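Side-chain contacts in coiled-coil and C2 domain-containing protein 1-like (Drosophila melanogaster, PDB 6EI6), which binds monophosphorylated phosphoinositides and the ESCRT-III core subunit Shrub, probably keeping Shrub from polymerising inappropriately during endosomal protein sorting: residues A[54-59]-A[70-75]; A[110-115]-A[222-227]; A[145-150]-A[185-190]; A[197-202]-A[208-213]. All blocks are in the same frame, centred on the assembly; numbering follows the deposited sequence.

Interaction 1 of 4, residues A[54-59]-A[70-75]; sequences KNTRDH and NRFENL. With SO4 (sulfate ion), chain E.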
# COMPACT_ATOMS: atom_id res chain seq x y z
N LYS A 54 -2.84 1.28 13.00
CA LYS A 54 -2.26 0.02 12.52
C LYS A 54 -1.36 0.25 11.31
O LYS A 54 -0.22 -0.23 11.29
CB LYS A 54 -3.37 -0.98 12.23
CG LYS A 54 -4.01 -1.43 13.50
CD LYS A 54 -5.18 -2.34 13.31
CE LYS A 54 -5.62 -2.88 14.68
NZ LYS A 54 -6.91 -3.62 14.64
N ASN A 55 -1.85 1.01 10.32
CA ASN A 55 -1.04 1.37 9.15
C ASN A 55 0.29 1.97 9.57
O ASN A 55 1.36 1.54 9.11
CB ASN A 55 -1.79 2.35 8.24
CG ASN A 55 -2.98 1.72 7.50
OD1 ASN A 55 -3.23 0.53 7.60
ND2 ASN A 55 -3.74 2.55 6.78
N THR A 56 0.25 3.02 10.40
CA THR A 56 1.48 3.68 10.83
C THR A 56 2.37 2.72 11.61
O THR A 56 3.59 2.66 11.38
CB THR A 56 1.15 4.93 11.66
OG1 THR A 56 0.54 5.91 10.81
CG2 THR A 56 2.41 5.55 12.26
N ARG A 57 1.78 1.95 12.53
CA ARG A 57 2.52 0.89 13.21
C ARG A 57 3.24 0.01 12.20
O ARG A 57 4.43 -0.32 12.37
CB ARG A 57 1.58 0.05 14.07
CG ARG A 57 2.22 -1.15 14.70
CD ARG A 57 1.16 -2.11 15.20
NE ARG A 57 0.47 -2.73 14.06
CZ ARG A 57 -0.70 -3.36 14.14
NH1 ARG A 57 -1.35 -3.46 15.29
NH2 ARG A 57 -1.23 -3.86 13.03
N ASP A 58 2.54 -0.38 11.14
CA ASP A 58 3.10 -1.31 10.17
C ASP A 58 4.21 -0.65 9.37
O ASP A 58 5.23 -1.28 9.06
CB ASP A 58 2.00 -1.84 9.26
CG ASP A 58 1.13 -2.85 9.96
OD1 ASP A 58 1.52 -3.30 11.07
OD2 ASP A 58 0.05 -3.19 9.43
N HIS A 59 4.05 0.64 9.05
CA HIS A 59 5.15 1.35 8.41
C HIS A 59 6.40 1.35 9.28
O HIS A 59 7.51 1.11 8.79
CB HIS A 59 4.76 2.78 8.07
CG HIS A 59 5.90 3.60 7.58
ND1 HIS A 59 6.32 3.58 6.27
CD2 HIS A 59 6.74 4.44 8.24
CE1 HIS A 59 7.35 4.40 6.13
NE2 HIS A 59 7.63 4.92 7.31
N ASN A 70 5.90 0.16 18.65
CA ASN A 70 5.20 0.05 19.92
C ASN A 70 4.36 1.28 20.20
O ASN A 70 3.29 1.18 20.81
CB ASN A 70 6.20 -0.14 21.06
CG ASN A 70 7.13 -1.29 20.82
OD1 ASN A 70 8.35 -1.11 20.84
ND2 ASN A 70 6.57 -2.48 20.59
N ARG A 71 4.85 2.46 19.80
CA ARG A 71 4.11 3.69 20.04
C ARG A 71 2.72 3.62 19.42
O ARG A 71 1.71 3.82 20.10
CB ARG A 71 4.89 4.89 19.49
CG ARG A 71 4.41 6.17 20.07
CD ARG A 71 5.13 7.40 19.51
NE ARG A 71 4.14 8.46 19.33
CZ ARG A 71 4.20 9.38 18.37
NH1 ARG A 71 5.22 9.39 17.52
NH2 ARG A 71 3.23 10.29 18.27
N PHE A 72 2.66 3.29 18.12
CA PHE A 72 1.38 3.31 17.43
C PHE A 72 0.56 2.07 17.71
O PHE A 72 -0.68 2.13 17.60
CB PHE A 72 1.61 3.55 15.94
CG PHE A 72 1.96 4.97 15.64
CD1 PHE A 72 0.95 5.91 15.44
CD2 PHE A 72 3.28 5.40 15.68
CE1 PHE A 72 1.26 7.23 15.22
CE2 PHE A 72 3.61 6.72 15.46
CZ PHE A 72 2.60 7.64 15.23
N GLU A 73 1.19 0.98 18.15
CA GLU A 73 0.40 -0.13 18.65
C GLU A 73 -0.32 0.27 19.94
O GLU A 73 -1.51 -0.04 20.11
CB GLU A 73 1.29 -1.36 18.87
CG GLU A 73 0.68 -2.50 19.68
CD GLU A 73 -0.46 -3.25 18.95
OE1 GLU A 73 -0.83 -2.89 17.80
OE2 GLU A 73 -0.99 -4.22 19.55
N ASN A 74 0.37 0.99 20.83
CA ASN A 74 -0.26 1.45 22.06
C ASN A 74 -1.38 2.44 21.78
O ASN A 74 -2.41 2.45 22.47
CB ASN A 74 0.78 2.08 22.98
CG ASN A 74 1.70 1.05 23.63
OD1 ASN A 74 1.25 0.01 24.08
ND2 ASN A 74 2.98 1.37 23.69
N LEU A 75 -1.19 3.31 20.79
CA LEU A 75 -2.27 4.19 20.35
C LEU A 75 -3.47 3.39 19.83
O LEU A 75 -4.62 3.63 20.22
CB LEU A 75 -1.73 5.15 19.30
CG LEU A 75 -2.50 6.40 18.92
CD1 LEU A 75 -2.86 7.29 20.12
CD2 LEU A 75 -1.69 7.17 17.88
S SO4 E . -3.94 -6.40 14.36
O1 SO4 E . -3.69 -5.58 15.55
O2 SO4 E . -5.39 -6.55 14.17
O3 SO4 E . -3.34 -5.77 13.16
O4 SO4 E . -3.36 -7.72 14.56

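Interaction 2 of 4, residues A[110-115]-A[222-227]; sequences HCNTDL and TKCEIH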
# COMPACT_ATOMS: atom_id res chain seq x y z
N HIS A 110 6.31 12.70 6.46
CA HIS A 110 7.73 12.38 6.57
C HIS A 110 8.02 10.89 6.74
O HIS A 110 9.03 10.53 7.36
CB HIS A 110 8.37 13.14 7.75
CG HIS A 110 8.52 14.62 7.52
ND1 HIS A 110 8.21 15.23 6.32
CD2 HIS A 110 8.94 15.60 8.34
CE1 HIS A 110 8.44 16.52 6.41
NE2 HIS A 110 8.88 16.78 7.63
N CYS A 111 7.18 9.99 6.24
CA CYS A 111 7.57 8.58 6.21
C CYS A 111 8.09 8.28 4.82
O CYS A 111 7.55 8.78 3.84
CB CYS A 111 6.42 7.63 6.61
SG CYS A 111 4.85 7.68 5.70
N ASN A 112 9.18 7.53 4.72
CA ASN A 112 9.95 7.51 3.48
C ASN A 112 10.41 8.93 3.12
O ASN A 112 10.00 9.52 2.12
CB ASN A 112 9.17 6.89 2.31
CG ASN A 112 8.58 5.55 2.64
OD1 ASN A 112 9.08 4.84 3.50
ND2 ASN A 112 7.50 5.19 1.95
N THR A 113 11.27 9.48 3.99
CA THR A 113 11.87 10.78 3.68
C THR A 113 12.86 10.71 2.52
O THR A 113 13.16 11.74 1.92
CB THR A 113 12.59 11.35 4.89
OG1 THR A 113 13.52 10.36 5.37
CG2 THR A 113 11.60 11.70 5.97
N ASP A 114 13.36 9.52 2.19
CA ASP A 114 14.28 9.31 1.07
C ASP A 114 13.70 9.72 -0.28
O ASP A 114 14.44 9.71 -1.27
CB ASP A 114 14.69 7.85 1.01
CG ASP A 114 13.51 6.92 1.24
OD1 ASP A 114 12.54 6.98 0.45
OD2 ASP A 114 13.54 6.14 2.21
N LEU A 115 12.42 10.07 -0.36
CA LEU A 115 11.75 10.31 -1.63
C LEU A 115 11.24 11.74 -1.71
O LEU A 115 10.67 12.26 -0.75
CB LEU A 115 10.57 9.35 -1.83
CG LEU A 115 10.71 8.06 -2.63
CD1 LEU A 115 11.99 7.30 -2.31
CD2 LEU A 115 9.53 7.19 -2.29
N THR A 222 -3.73 5.87 1.12
CA THR A 222 -3.65 6.02 2.56
C THR A 222 -2.42 5.39 3.17
O THR A 222 -2.18 5.60 4.36
CB THR A 222 -4.89 5.44 3.25
OG1 THR A 222 -4.92 4.02 3.05
CG2 THR A 222 -6.14 6.06 2.69
N LYS A 223 -1.64 4.62 2.41
CA LYS A 223 -0.38 4.06 2.88
C LYS A 223 0.77 4.58 2.04
O LYS A 223 0.59 5.15 0.95
CB LYS A 223 -0.39 2.53 2.85
CG LYS A 223 -1.19 1.93 3.96
CD LYS A 223 -0.95 0.44 4.07
CE LYS A 223 -2.23 -0.31 3.91
NZ LYS A 223 -2.90 0.22 2.69
N CYS A 224 1.97 4.41 2.56
CA CYS A 224 3.10 5.02 1.89
C CYS A 224 4.01 3.99 1.24
O CYS A 224 5.01 4.38 0.61
CB CYS A 224 3.88 5.90 2.87
SG CYS A 224 4.21 5.02 4.34
N GLU A 225 3.68 2.71 1.35
CA GLU A 225 4.33 1.71 0.52
C GLU A 225 3.45 0.48 0.37
O GLU A 225 2.65 0.15 1.25
CB GLU A 225 5.71 1.32 1.06
CG GLU A 225 5.74 0.59 2.36
CD GLU A 225 5.87 1.53 3.56
OE1 GLU A 225 6.66 2.51 3.49
OE2 GLU A 225 5.16 1.30 4.56
N ILE A 226 3.60 -0.18 -0.78
CA ILE A 226 3.10 -1.52 -1.02
C ILE A 226 4.30 -2.46 -1.05
O ILE A 226 5.33 -2.15 -1.65
CB ILE A 226 2.31 -1.59 -2.34
CG1 ILE A 226 1.09 -0.67 -2.27
CG2 ILE A 226 1.92 -3.03 -2.66
CD1 ILE A 226 0.47 -0.36 -3.63
N HIS A 227 4.19 -3.59 -0.35
CA HIS A 227 5.26 -4.58 -0.39
C HIS A 227 4.65 -5.97 -0.22
O HIS A 227 4.18 -6.32 0.87
CB HIS A 227 6.31 -4.31 0.68
CG HIS A 227 7.32 -5.41 0.83
ND1 HIS A 227 7.99 -5.65 2.01
CD2 HIS A 227 7.76 -6.33 -0.06
CE1 HIS A 227 8.81 -6.68 1.84
NE2 HIS A 227 8.69 -7.11 0.60

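Interaction 3 of 4, residues A[145-150]-A[185-190]; sequences EFPLLN and QRIFKR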
# COMPACT_ATOMS: atom_id res chain seq x y z
N GLU A 145 5.91 -1.28 -16.31
CA GLU A 145 5.10 -0.33 -17.05
C GLU A 145 4.24 0.44 -16.06
O GLU A 145 3.37 -0.15 -15.40
CB GLU A 145 4.25 -1.04 -18.09
CG GLU A 145 3.34 -0.13 -18.89
CD GLU A 145 2.80 -0.81 -20.11
OE1 GLU A 145 3.01 -2.03 -20.25
OE2 GLU A 145 2.15 -0.13 -20.93
N PHE A 146 4.48 1.74 -15.94
CA PHE A 146 3.79 2.61 -14.98
C PHE A 146 2.97 3.64 -15.75
O PHE A 146 3.55 4.42 -16.52
CB PHE A 146 4.79 3.30 -14.05
CG PHE A 146 4.14 4.17 -13.02
CD1 PHE A 146 3.64 5.42 -13.36
CD2 PHE A 146 4.00 3.73 -11.72
CE1 PHE A 146 3.00 6.21 -12.43
CE2 PHE A 146 3.36 4.52 -10.78
CZ PHE A 146 2.86 5.76 -11.13
N PRO A 147 1.65 3.74 -15.55
CA PRO A 147 0.86 4.66 -16.37
C PRO A 147 1.17 6.12 -16.06
O PRO A 147 1.34 6.50 -14.90
CB PRO A 147 -0.59 4.31 -16.00
CG PRO A 147 -0.52 3.73 -14.64
CD PRO A 147 0.85 3.08 -14.50
N LEU A 148 1.26 6.94 -17.12
CA LEU A 148 1.47 8.38 -16.94
C LEU A 148 0.31 9.16 -17.56
O LEU A 148 -0.81 8.65 -17.63
CB LEU A 148 2.82 8.81 -17.53
CG LEU A 148 4.06 8.20 -16.86
CD1 LEU A 148 5.35 8.70 -17.46
CD2 LEU A 148 4.10 8.42 -15.36
N LEU A 149 0.58 10.39 -18.00
CA LEU A 149 -0.48 11.30 -18.44
C LEU A 149 -1.00 10.95 -19.83
O LEU A 149 -0.22 10.64 -20.73
CB LEU A 149 0.01 12.75 -18.46
CG LEU A 149 0.33 13.42 -17.13
CD1 LEU A 149 -0.70 13.05 -16.06
CD2 LEU A 149 1.75 13.07 -16.70
N ASN A 150 -2.32 11.05 -19.98
CA ASN A 150 -3.05 10.67 -21.19
C ASN A 150 -2.51 9.36 -21.72
O ASN A 150 -1.60 9.35 -22.55
CB ASN A 150 -2.97 11.78 -22.23
CG ASN A 150 -3.73 13.02 -21.80
OD1 ASN A 150 -3.15 14.11 -21.72
ND2 ASN A 150 -5.02 12.86 -21.52
N GLN A 185 -4.37 11.46 -9.87
CA GLN A 185 -5.16 10.88 -8.79
C GLN A 185 -6.07 9.77 -9.31
O GLN A 185 -6.27 8.76 -8.63
CB GLN A 185 -5.95 11.99 -8.08
CG GLN A 185 -5.04 13.12 -7.55
CD GLN A 185 -5.68 14.51 -7.65
OE1 GLN A 185 -6.90 14.66 -7.63
NE2 GLN A 185 -4.83 15.54 -7.76
N ARG A 186 -6.62 9.94 -10.53
CA ARG A 186 -7.28 8.86 -11.25
C ARG A 186 -6.43 7.60 -11.25
O ARG A 186 -6.89 6.50 -10.90
CB ARG A 186 -7.54 9.29 -12.70
CG ARG A 186 -8.65 8.46 -13.43
CD ARG A 186 -8.30 7.81 -14.82
NE ARG A 186 -9.30 6.77 -15.05
CZ ARG A 186 -9.60 6.15 -16.19
NH1 ARG A 186 -9.01 6.45 -17.34
NH2 ARG A 186 -10.55 5.21 -16.16
N ILE A 187 -5.18 7.75 -11.65
CA ILE A 187 -4.31 6.61 -11.84
C ILE A 187 -4.12 5.87 -10.52
O ILE A 187 -4.21 4.64 -10.46
CB ILE A 187 -2.97 7.07 -12.45
CG1 ILE A 187 -3.16 7.38 -13.95
CG2 ILE A 187 -1.86 6.04 -12.21
CD1 ILE A 187 -2.04 8.24 -14.53
N PHE A 188 -3.87 6.62 -9.43
CA PHE A 188 -3.74 5.96 -8.13
C PHE A 188 -5.05 5.34 -7.67
O PHE A 188 -5.03 4.31 -7.00
CB PHE A 188 -3.23 6.94 -7.09
CG PHE A 188 -1.77 7.17 -7.18
CD1 PHE A 188 -0.90 6.36 -6.48
CD2 PHE A 188 -1.26 8.17 -7.99
CE1 PHE A 188 0.47 6.55 -6.57
CE2 PHE A 188 0.09 8.37 -8.09
CZ PHE A 188 0.97 7.57 -7.37
N LYS A 189 -6.20 5.92 -8.05
CA LYS A 189 -7.47 5.37 -7.61
C LYS A 189 -7.78 4.05 -8.30
O LYS A 189 -8.21 3.08 -7.66
CB LYS A 189 -8.59 6.38 -7.86
CG LYS A 189 -9.83 6.19 -6.96
CD LYS A 189 -10.60 7.52 -6.74
CE LYS A 189 -11.30 7.59 -5.37
NZ LYS A 189 -10.34 7.84 -4.24
N ARG A 190 -7.56 3.98 -9.62
CA ARG A 190 -8.18 2.95 -10.42
C ARG A 190 -7.20 1.97 -11.06
O ARG A 190 -7.62 0.89 -11.48
CB ARG A 190 -9.06 3.57 -11.52
CG ARG A 190 -10.37 4.15 -11.03
CD ARG A 190 -11.28 4.60 -12.15
NE ARG A 190 -11.02 5.93 -12.70
CZ ARG A 190 -11.92 6.91 -12.65
NH1 ARG A 190 -13.10 6.70 -12.10
NH2 ARG A 190 -11.68 8.11 -13.17

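Interaction 4 of 4, residues A[197-202]-A[208-213]; sequences IYSRGG and TLIGTV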
# COMPACT_ATOMS: atom_id res chain seq x y z
N ILE A 197 7.49 -10.73 -16.69
CA ILE A 197 8.68 -11.53 -16.41
C ILE A 197 9.05 -12.30 -17.67
O ILE A 197 8.24 -13.05 -18.23
CB ILE A 197 8.44 -12.47 -15.22
CG1 ILE A 197 8.18 -11.66 -13.95
CG2 ILE A 197 9.67 -13.33 -15.00
CD1 ILE A 197 6.70 -11.37 -13.68
N TYR A 198 10.27 -12.10 -18.16
CA TYR A 198 10.69 -12.66 -19.44
C TYR A 198 11.90 -13.56 -19.25
O TYR A 198 12.82 -13.23 -18.49
CB TYR A 198 11.03 -11.58 -20.44
CG TYR A 198 9.85 -10.94 -21.14
CD1 TYR A 198 9.33 -11.48 -22.30
CD2 TYR A 198 9.29 -9.77 -20.66
CE1 TYR A 198 8.26 -10.88 -22.95
CE2 TYR A 198 8.23 -9.18 -21.31
CZ TYR A 198 7.72 -9.73 -22.45
OH TYR A 198 6.66 -9.12 -23.08
N SER A 199 11.90 -14.70 -19.96
CA SER A 199 13.11 -15.51 -20.10
C SER A 199 13.88 -15.03 -21.33
O SER A 199 13.27 -14.66 -22.35
CB SER A 199 12.78 -16.99 -20.23
OG SER A 199 12.21 -17.27 -21.50
N ARG A 200 15.21 -15.03 -21.23
CA ARG A 200 16.07 -14.49 -22.28
C ARG A 200 16.39 -15.61 -23.28
O ARG A 200 17.25 -16.45 -23.03
CB ARG A 200 17.35 -13.91 -21.70
CG ARG A 200 18.04 -12.86 -22.57
CD ARG A 200 19.35 -13.40 -23.15
NE ARG A 200 20.31 -13.85 -22.13
CZ ARG A 200 21.29 -13.09 -21.60
NH1 ARG A 200 21.46 -11.83 -22.00
NH2 ARG A 200 22.10 -13.61 -20.68
N GLY A 201 15.67 -15.61 -24.40
CA GLY A 201 16.00 -16.54 -25.47
C GLY A 201 17.38 -16.25 -26.03
O GLY A 201 17.80 -15.10 -26.15
N GLY A 202 18.11 -17.30 -26.36
CA GLY A 202 19.50 -17.15 -26.75
C GLY A 202 19.71 -16.71 -28.18
O GLY A 202 18.89 -15.98 -28.78
N THR A 208 10.81 -15.14 -24.06
CA THR A 208 9.53 -15.75 -23.69
C THR A 208 8.93 -15.08 -22.46
O THR A 208 9.59 -14.94 -21.42
CB THR A 208 9.71 -17.25 -23.44
OG1 THR A 208 10.41 -17.85 -24.54
CG2 THR A 208 8.35 -17.91 -23.28
N LEU A 209 7.67 -14.65 -22.59
CA LEU A 209 6.89 -14.13 -21.47
C LEU A 209 6.57 -15.26 -20.49
O LEU A 209 5.71 -16.09 -20.74
CB LEU A 209 5.61 -13.49 -21.99
CG LEU A 209 4.68 -12.86 -20.96
CD1 LEU A 209 5.43 -11.81 -20.10
CD2 LEU A 209 3.46 -12.24 -21.64
N ILE A 210 7.28 -15.28 -19.36
CA ILE A 210 7.04 -16.28 -18.32
C ILE A 210 5.72 -16.02 -17.58
O ILE A 210 4.99 -16.96 -17.26
CB ILE A 210 8.21 -16.28 -17.33
CG1 ILE A 210 9.50 -16.64 -18.05
CG2 ILE A 210 7.93 -17.23 -16.18
CD1 ILE A 210 10.62 -16.87 -17.09
N GLY A 211 5.44 -14.76 -17.26
CA GLY A 211 4.20 -14.43 -16.57
C GLY A 211 4.10 -12.94 -16.31
O GLY A 211 5.09 -12.21 -16.38
N THR A 212 2.88 -12.52 -15.99
CA THR A 212 2.56 -11.13 -15.70
C THR A 212 2.07 -10.98 -14.26
O THR A 212 1.45 -11.89 -13.69
CB THR A 212 1.52 -10.61 -16.70
OG1 THR A 212 2.07 -10.66 -18.02
CG2 THR A 212 1.16 -9.16 -16.40
N VAL A 213 2.39 -9.82 -13.67
CA VAL A 213 1.92 -9.41 -12.35
C VAL A 213 1.40 -7.98 -12.45
O VAL A 213 2.12 -7.10 -12.94
CB VAL A 213 3.04 -9.49 -11.30
CG1 VAL A 213 2.61 -8.80 -10.04
CG2 VAL A 213 3.43 -10.95 -11.03

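Interaction 1 of 4, residues A[54-59]-A[70-75]
T56 sets its methyl carbon CG2 squarely over the F72 ring, 3.3 Å from the ring centroid and only 4° off the normal, a CH-pi contact that is the snug part of this antiparallel helical hairpin. The axes of the two short segments pass 8.1 Å apart at 165°, and R57 and F72 sit level, near enough for CB of F72 to rest on the backbone of the other helix. The ring is closed in further by F106, edge to face, and by H60. The R57 side is polar and more open to solvent, R57 and E73 being partly exposed. CG of R57 lies anti to the backbone N (chi1 174°) and the chain bends at chi3, which carries the guanidinium alongside E73. There NH1 gives a 2.6 Å salt-bridge hydrogen bond to OE1 of E73, in the guanidinium plane. D58 OD1 takes NE of R57 at 3.2 Å, approached from above its carboxylate plane. A sulfate, probably from the crystallisation liquor, receives NH2 on O3 at 2.8 Å and NH1 on O1, while K54 NZ reaches it weakly. Thus three anionic partners hold the guanidinium along its rim, which probably fixes its rotation and offsets its charge.

Interaction 2 of 4, residues A[110-115]-A[222-227]
The carboxamide of N112 and the carboxylate of E225 meet with their planes 66° apart. OE1 of E225 lies nearly in the amide plane, and ND2 of N112 donates to it at 3.2 Å from the anti side, 28° out of the carboxylate plane. The same ND2 also bonds to the backbone O of V249, and OE1 accepts a second hydrogen bond from ND1 of H59 on helix 34-62. E225 reaches this position with CG between its backbone N and carbonyl carbon (chi1 67°) and a bend at chi2. Beside the polar pair, SG of C111 lies 3.5 Å from CB of C224 and approaches SG of C224 without forming a disulfide; how close the two sulfurs come is doubtful. H59 packs against both cysteines. With an alanine in place of N112, OE1 of E225 would probably lose one of its donors and V249 O its side-chain partner, weakening the tie between loop and strand. The contact joins the loop before strand 119-128 to strand 225-233, an outermost strand of its sheet in the C2 domain; acceptors from two strands share one amide donor, and the histidine brings in the helical hairpin.

Interaction 3 of 4, residues A[145-150]-A[185-190]
The CG corner of the P147 ring meets CG2 of I187 at 3.6 Å, the two side chains running antiparallel alongside one another, where the loop after strand 140-145 of the C2 beta-sandwich meets helix 182-190. I187 carries the contact from the helix side. Its CG2 lies anti to the backbone N and faces the proline, while CG1 takes the place beside that N (chi1 -75°) and sends CD1 along the loop toward the carbonyls of P147 and L148. The two branches thus share the work, one meeting a ring and the other the backbone. No hydrogen bond crosses between the segments, and the contact rests on van der Waals contact of methyl groups with the proline ring and with backbone carbonyls, 185 Å² being buried in all. The backbones come nearest at P147 and I187, whose CA atoms are 7.1 Å apart.

One shell out, the F146 ring supports the proline. It has CD of P147 over one face, 3.7 Å above the plane and offset toward the rim, and it packs onto F154, L120 and I122; F188 of the helix also reaches L120, so the loop and the helix rest on the same strand, 119-128. Farther along the loop, L149 packs on Q183 and F184 at the beginning of the helix. The helix has polar ties of its own: NE2 of Q185 bonds to the O of R179, and K189 forms a salt bridge with E221. The shortest approach between the segments is CD1 of I187 to the carbonyl O of L148, 3.4 Å.

Interaction 4 of 4, residues A[197-202]-A[208-213]
The carbonyl O of I197 is gripped by two successive amides of the facing strand: I210 N at 2.7 Å, tilted 17° from the carbonyl plane, and G211 N by a weak bond at 3.4 Å. I210 and G211 together oppose I197, forming a classic beta bulge in the antiparallel hairpin of strands 192-199 and 208-216. The return bond, I197 N to G211 O, is 2.8 Å long. Past the bulge, S199 and T208 make a hydrogen-bonded pair, S199 N meeting T208 O at 2.7 Å and T208 N donating back to S199 O. Between these pairs Y198 faces L209 at a non-hydrogen-bonded site. CG of Y198 lies anti to the carbonyl carbon, beside the backbone N (chi1 -80°), which lays the ring across L209, with CD1 of L209 over one face at 4.0 Å from its centroid, a CH-pi contact, and CE1 against CB of L209. The ring of Y141 meets it, the two planes about 10° apart, and the OH bonds to E196. Replacing Y198 with an alanine would probably uncover the L209 methyl and leave E196 without its hydroxyl partner. On the other face of the sheet, CG2 of I197 meets CB of I210 at 4.0 Å, and both side chains also pack on L232. Backbone bonds thus set the register, and one carbonyl accepting from two amides accommodates the bulge's extra residue.

Interaction 1 comes first along the chain, pairing helices 34-62 and 66-91; interaction 2 closes a long loop within which interactions 3 and 4 follow in series, all three lying in the C2 domain. Interactions 1 and 2 touch through H59, their centres about 15 Å apart, joining the helical hairpin to the domain. Interaction 3 sits about 18 Å from interaction 2, centre to centre, and helix 182-190 leads directly into strand 192-199 of interaction 4. Interactions 1 and 4 are about 39 Å apart between centres, on opposite sides of the chain's centre, giving an elongated molecule with the helical hairpin at one end and the hairpin of strands 192-199 and 208-216 toward the other.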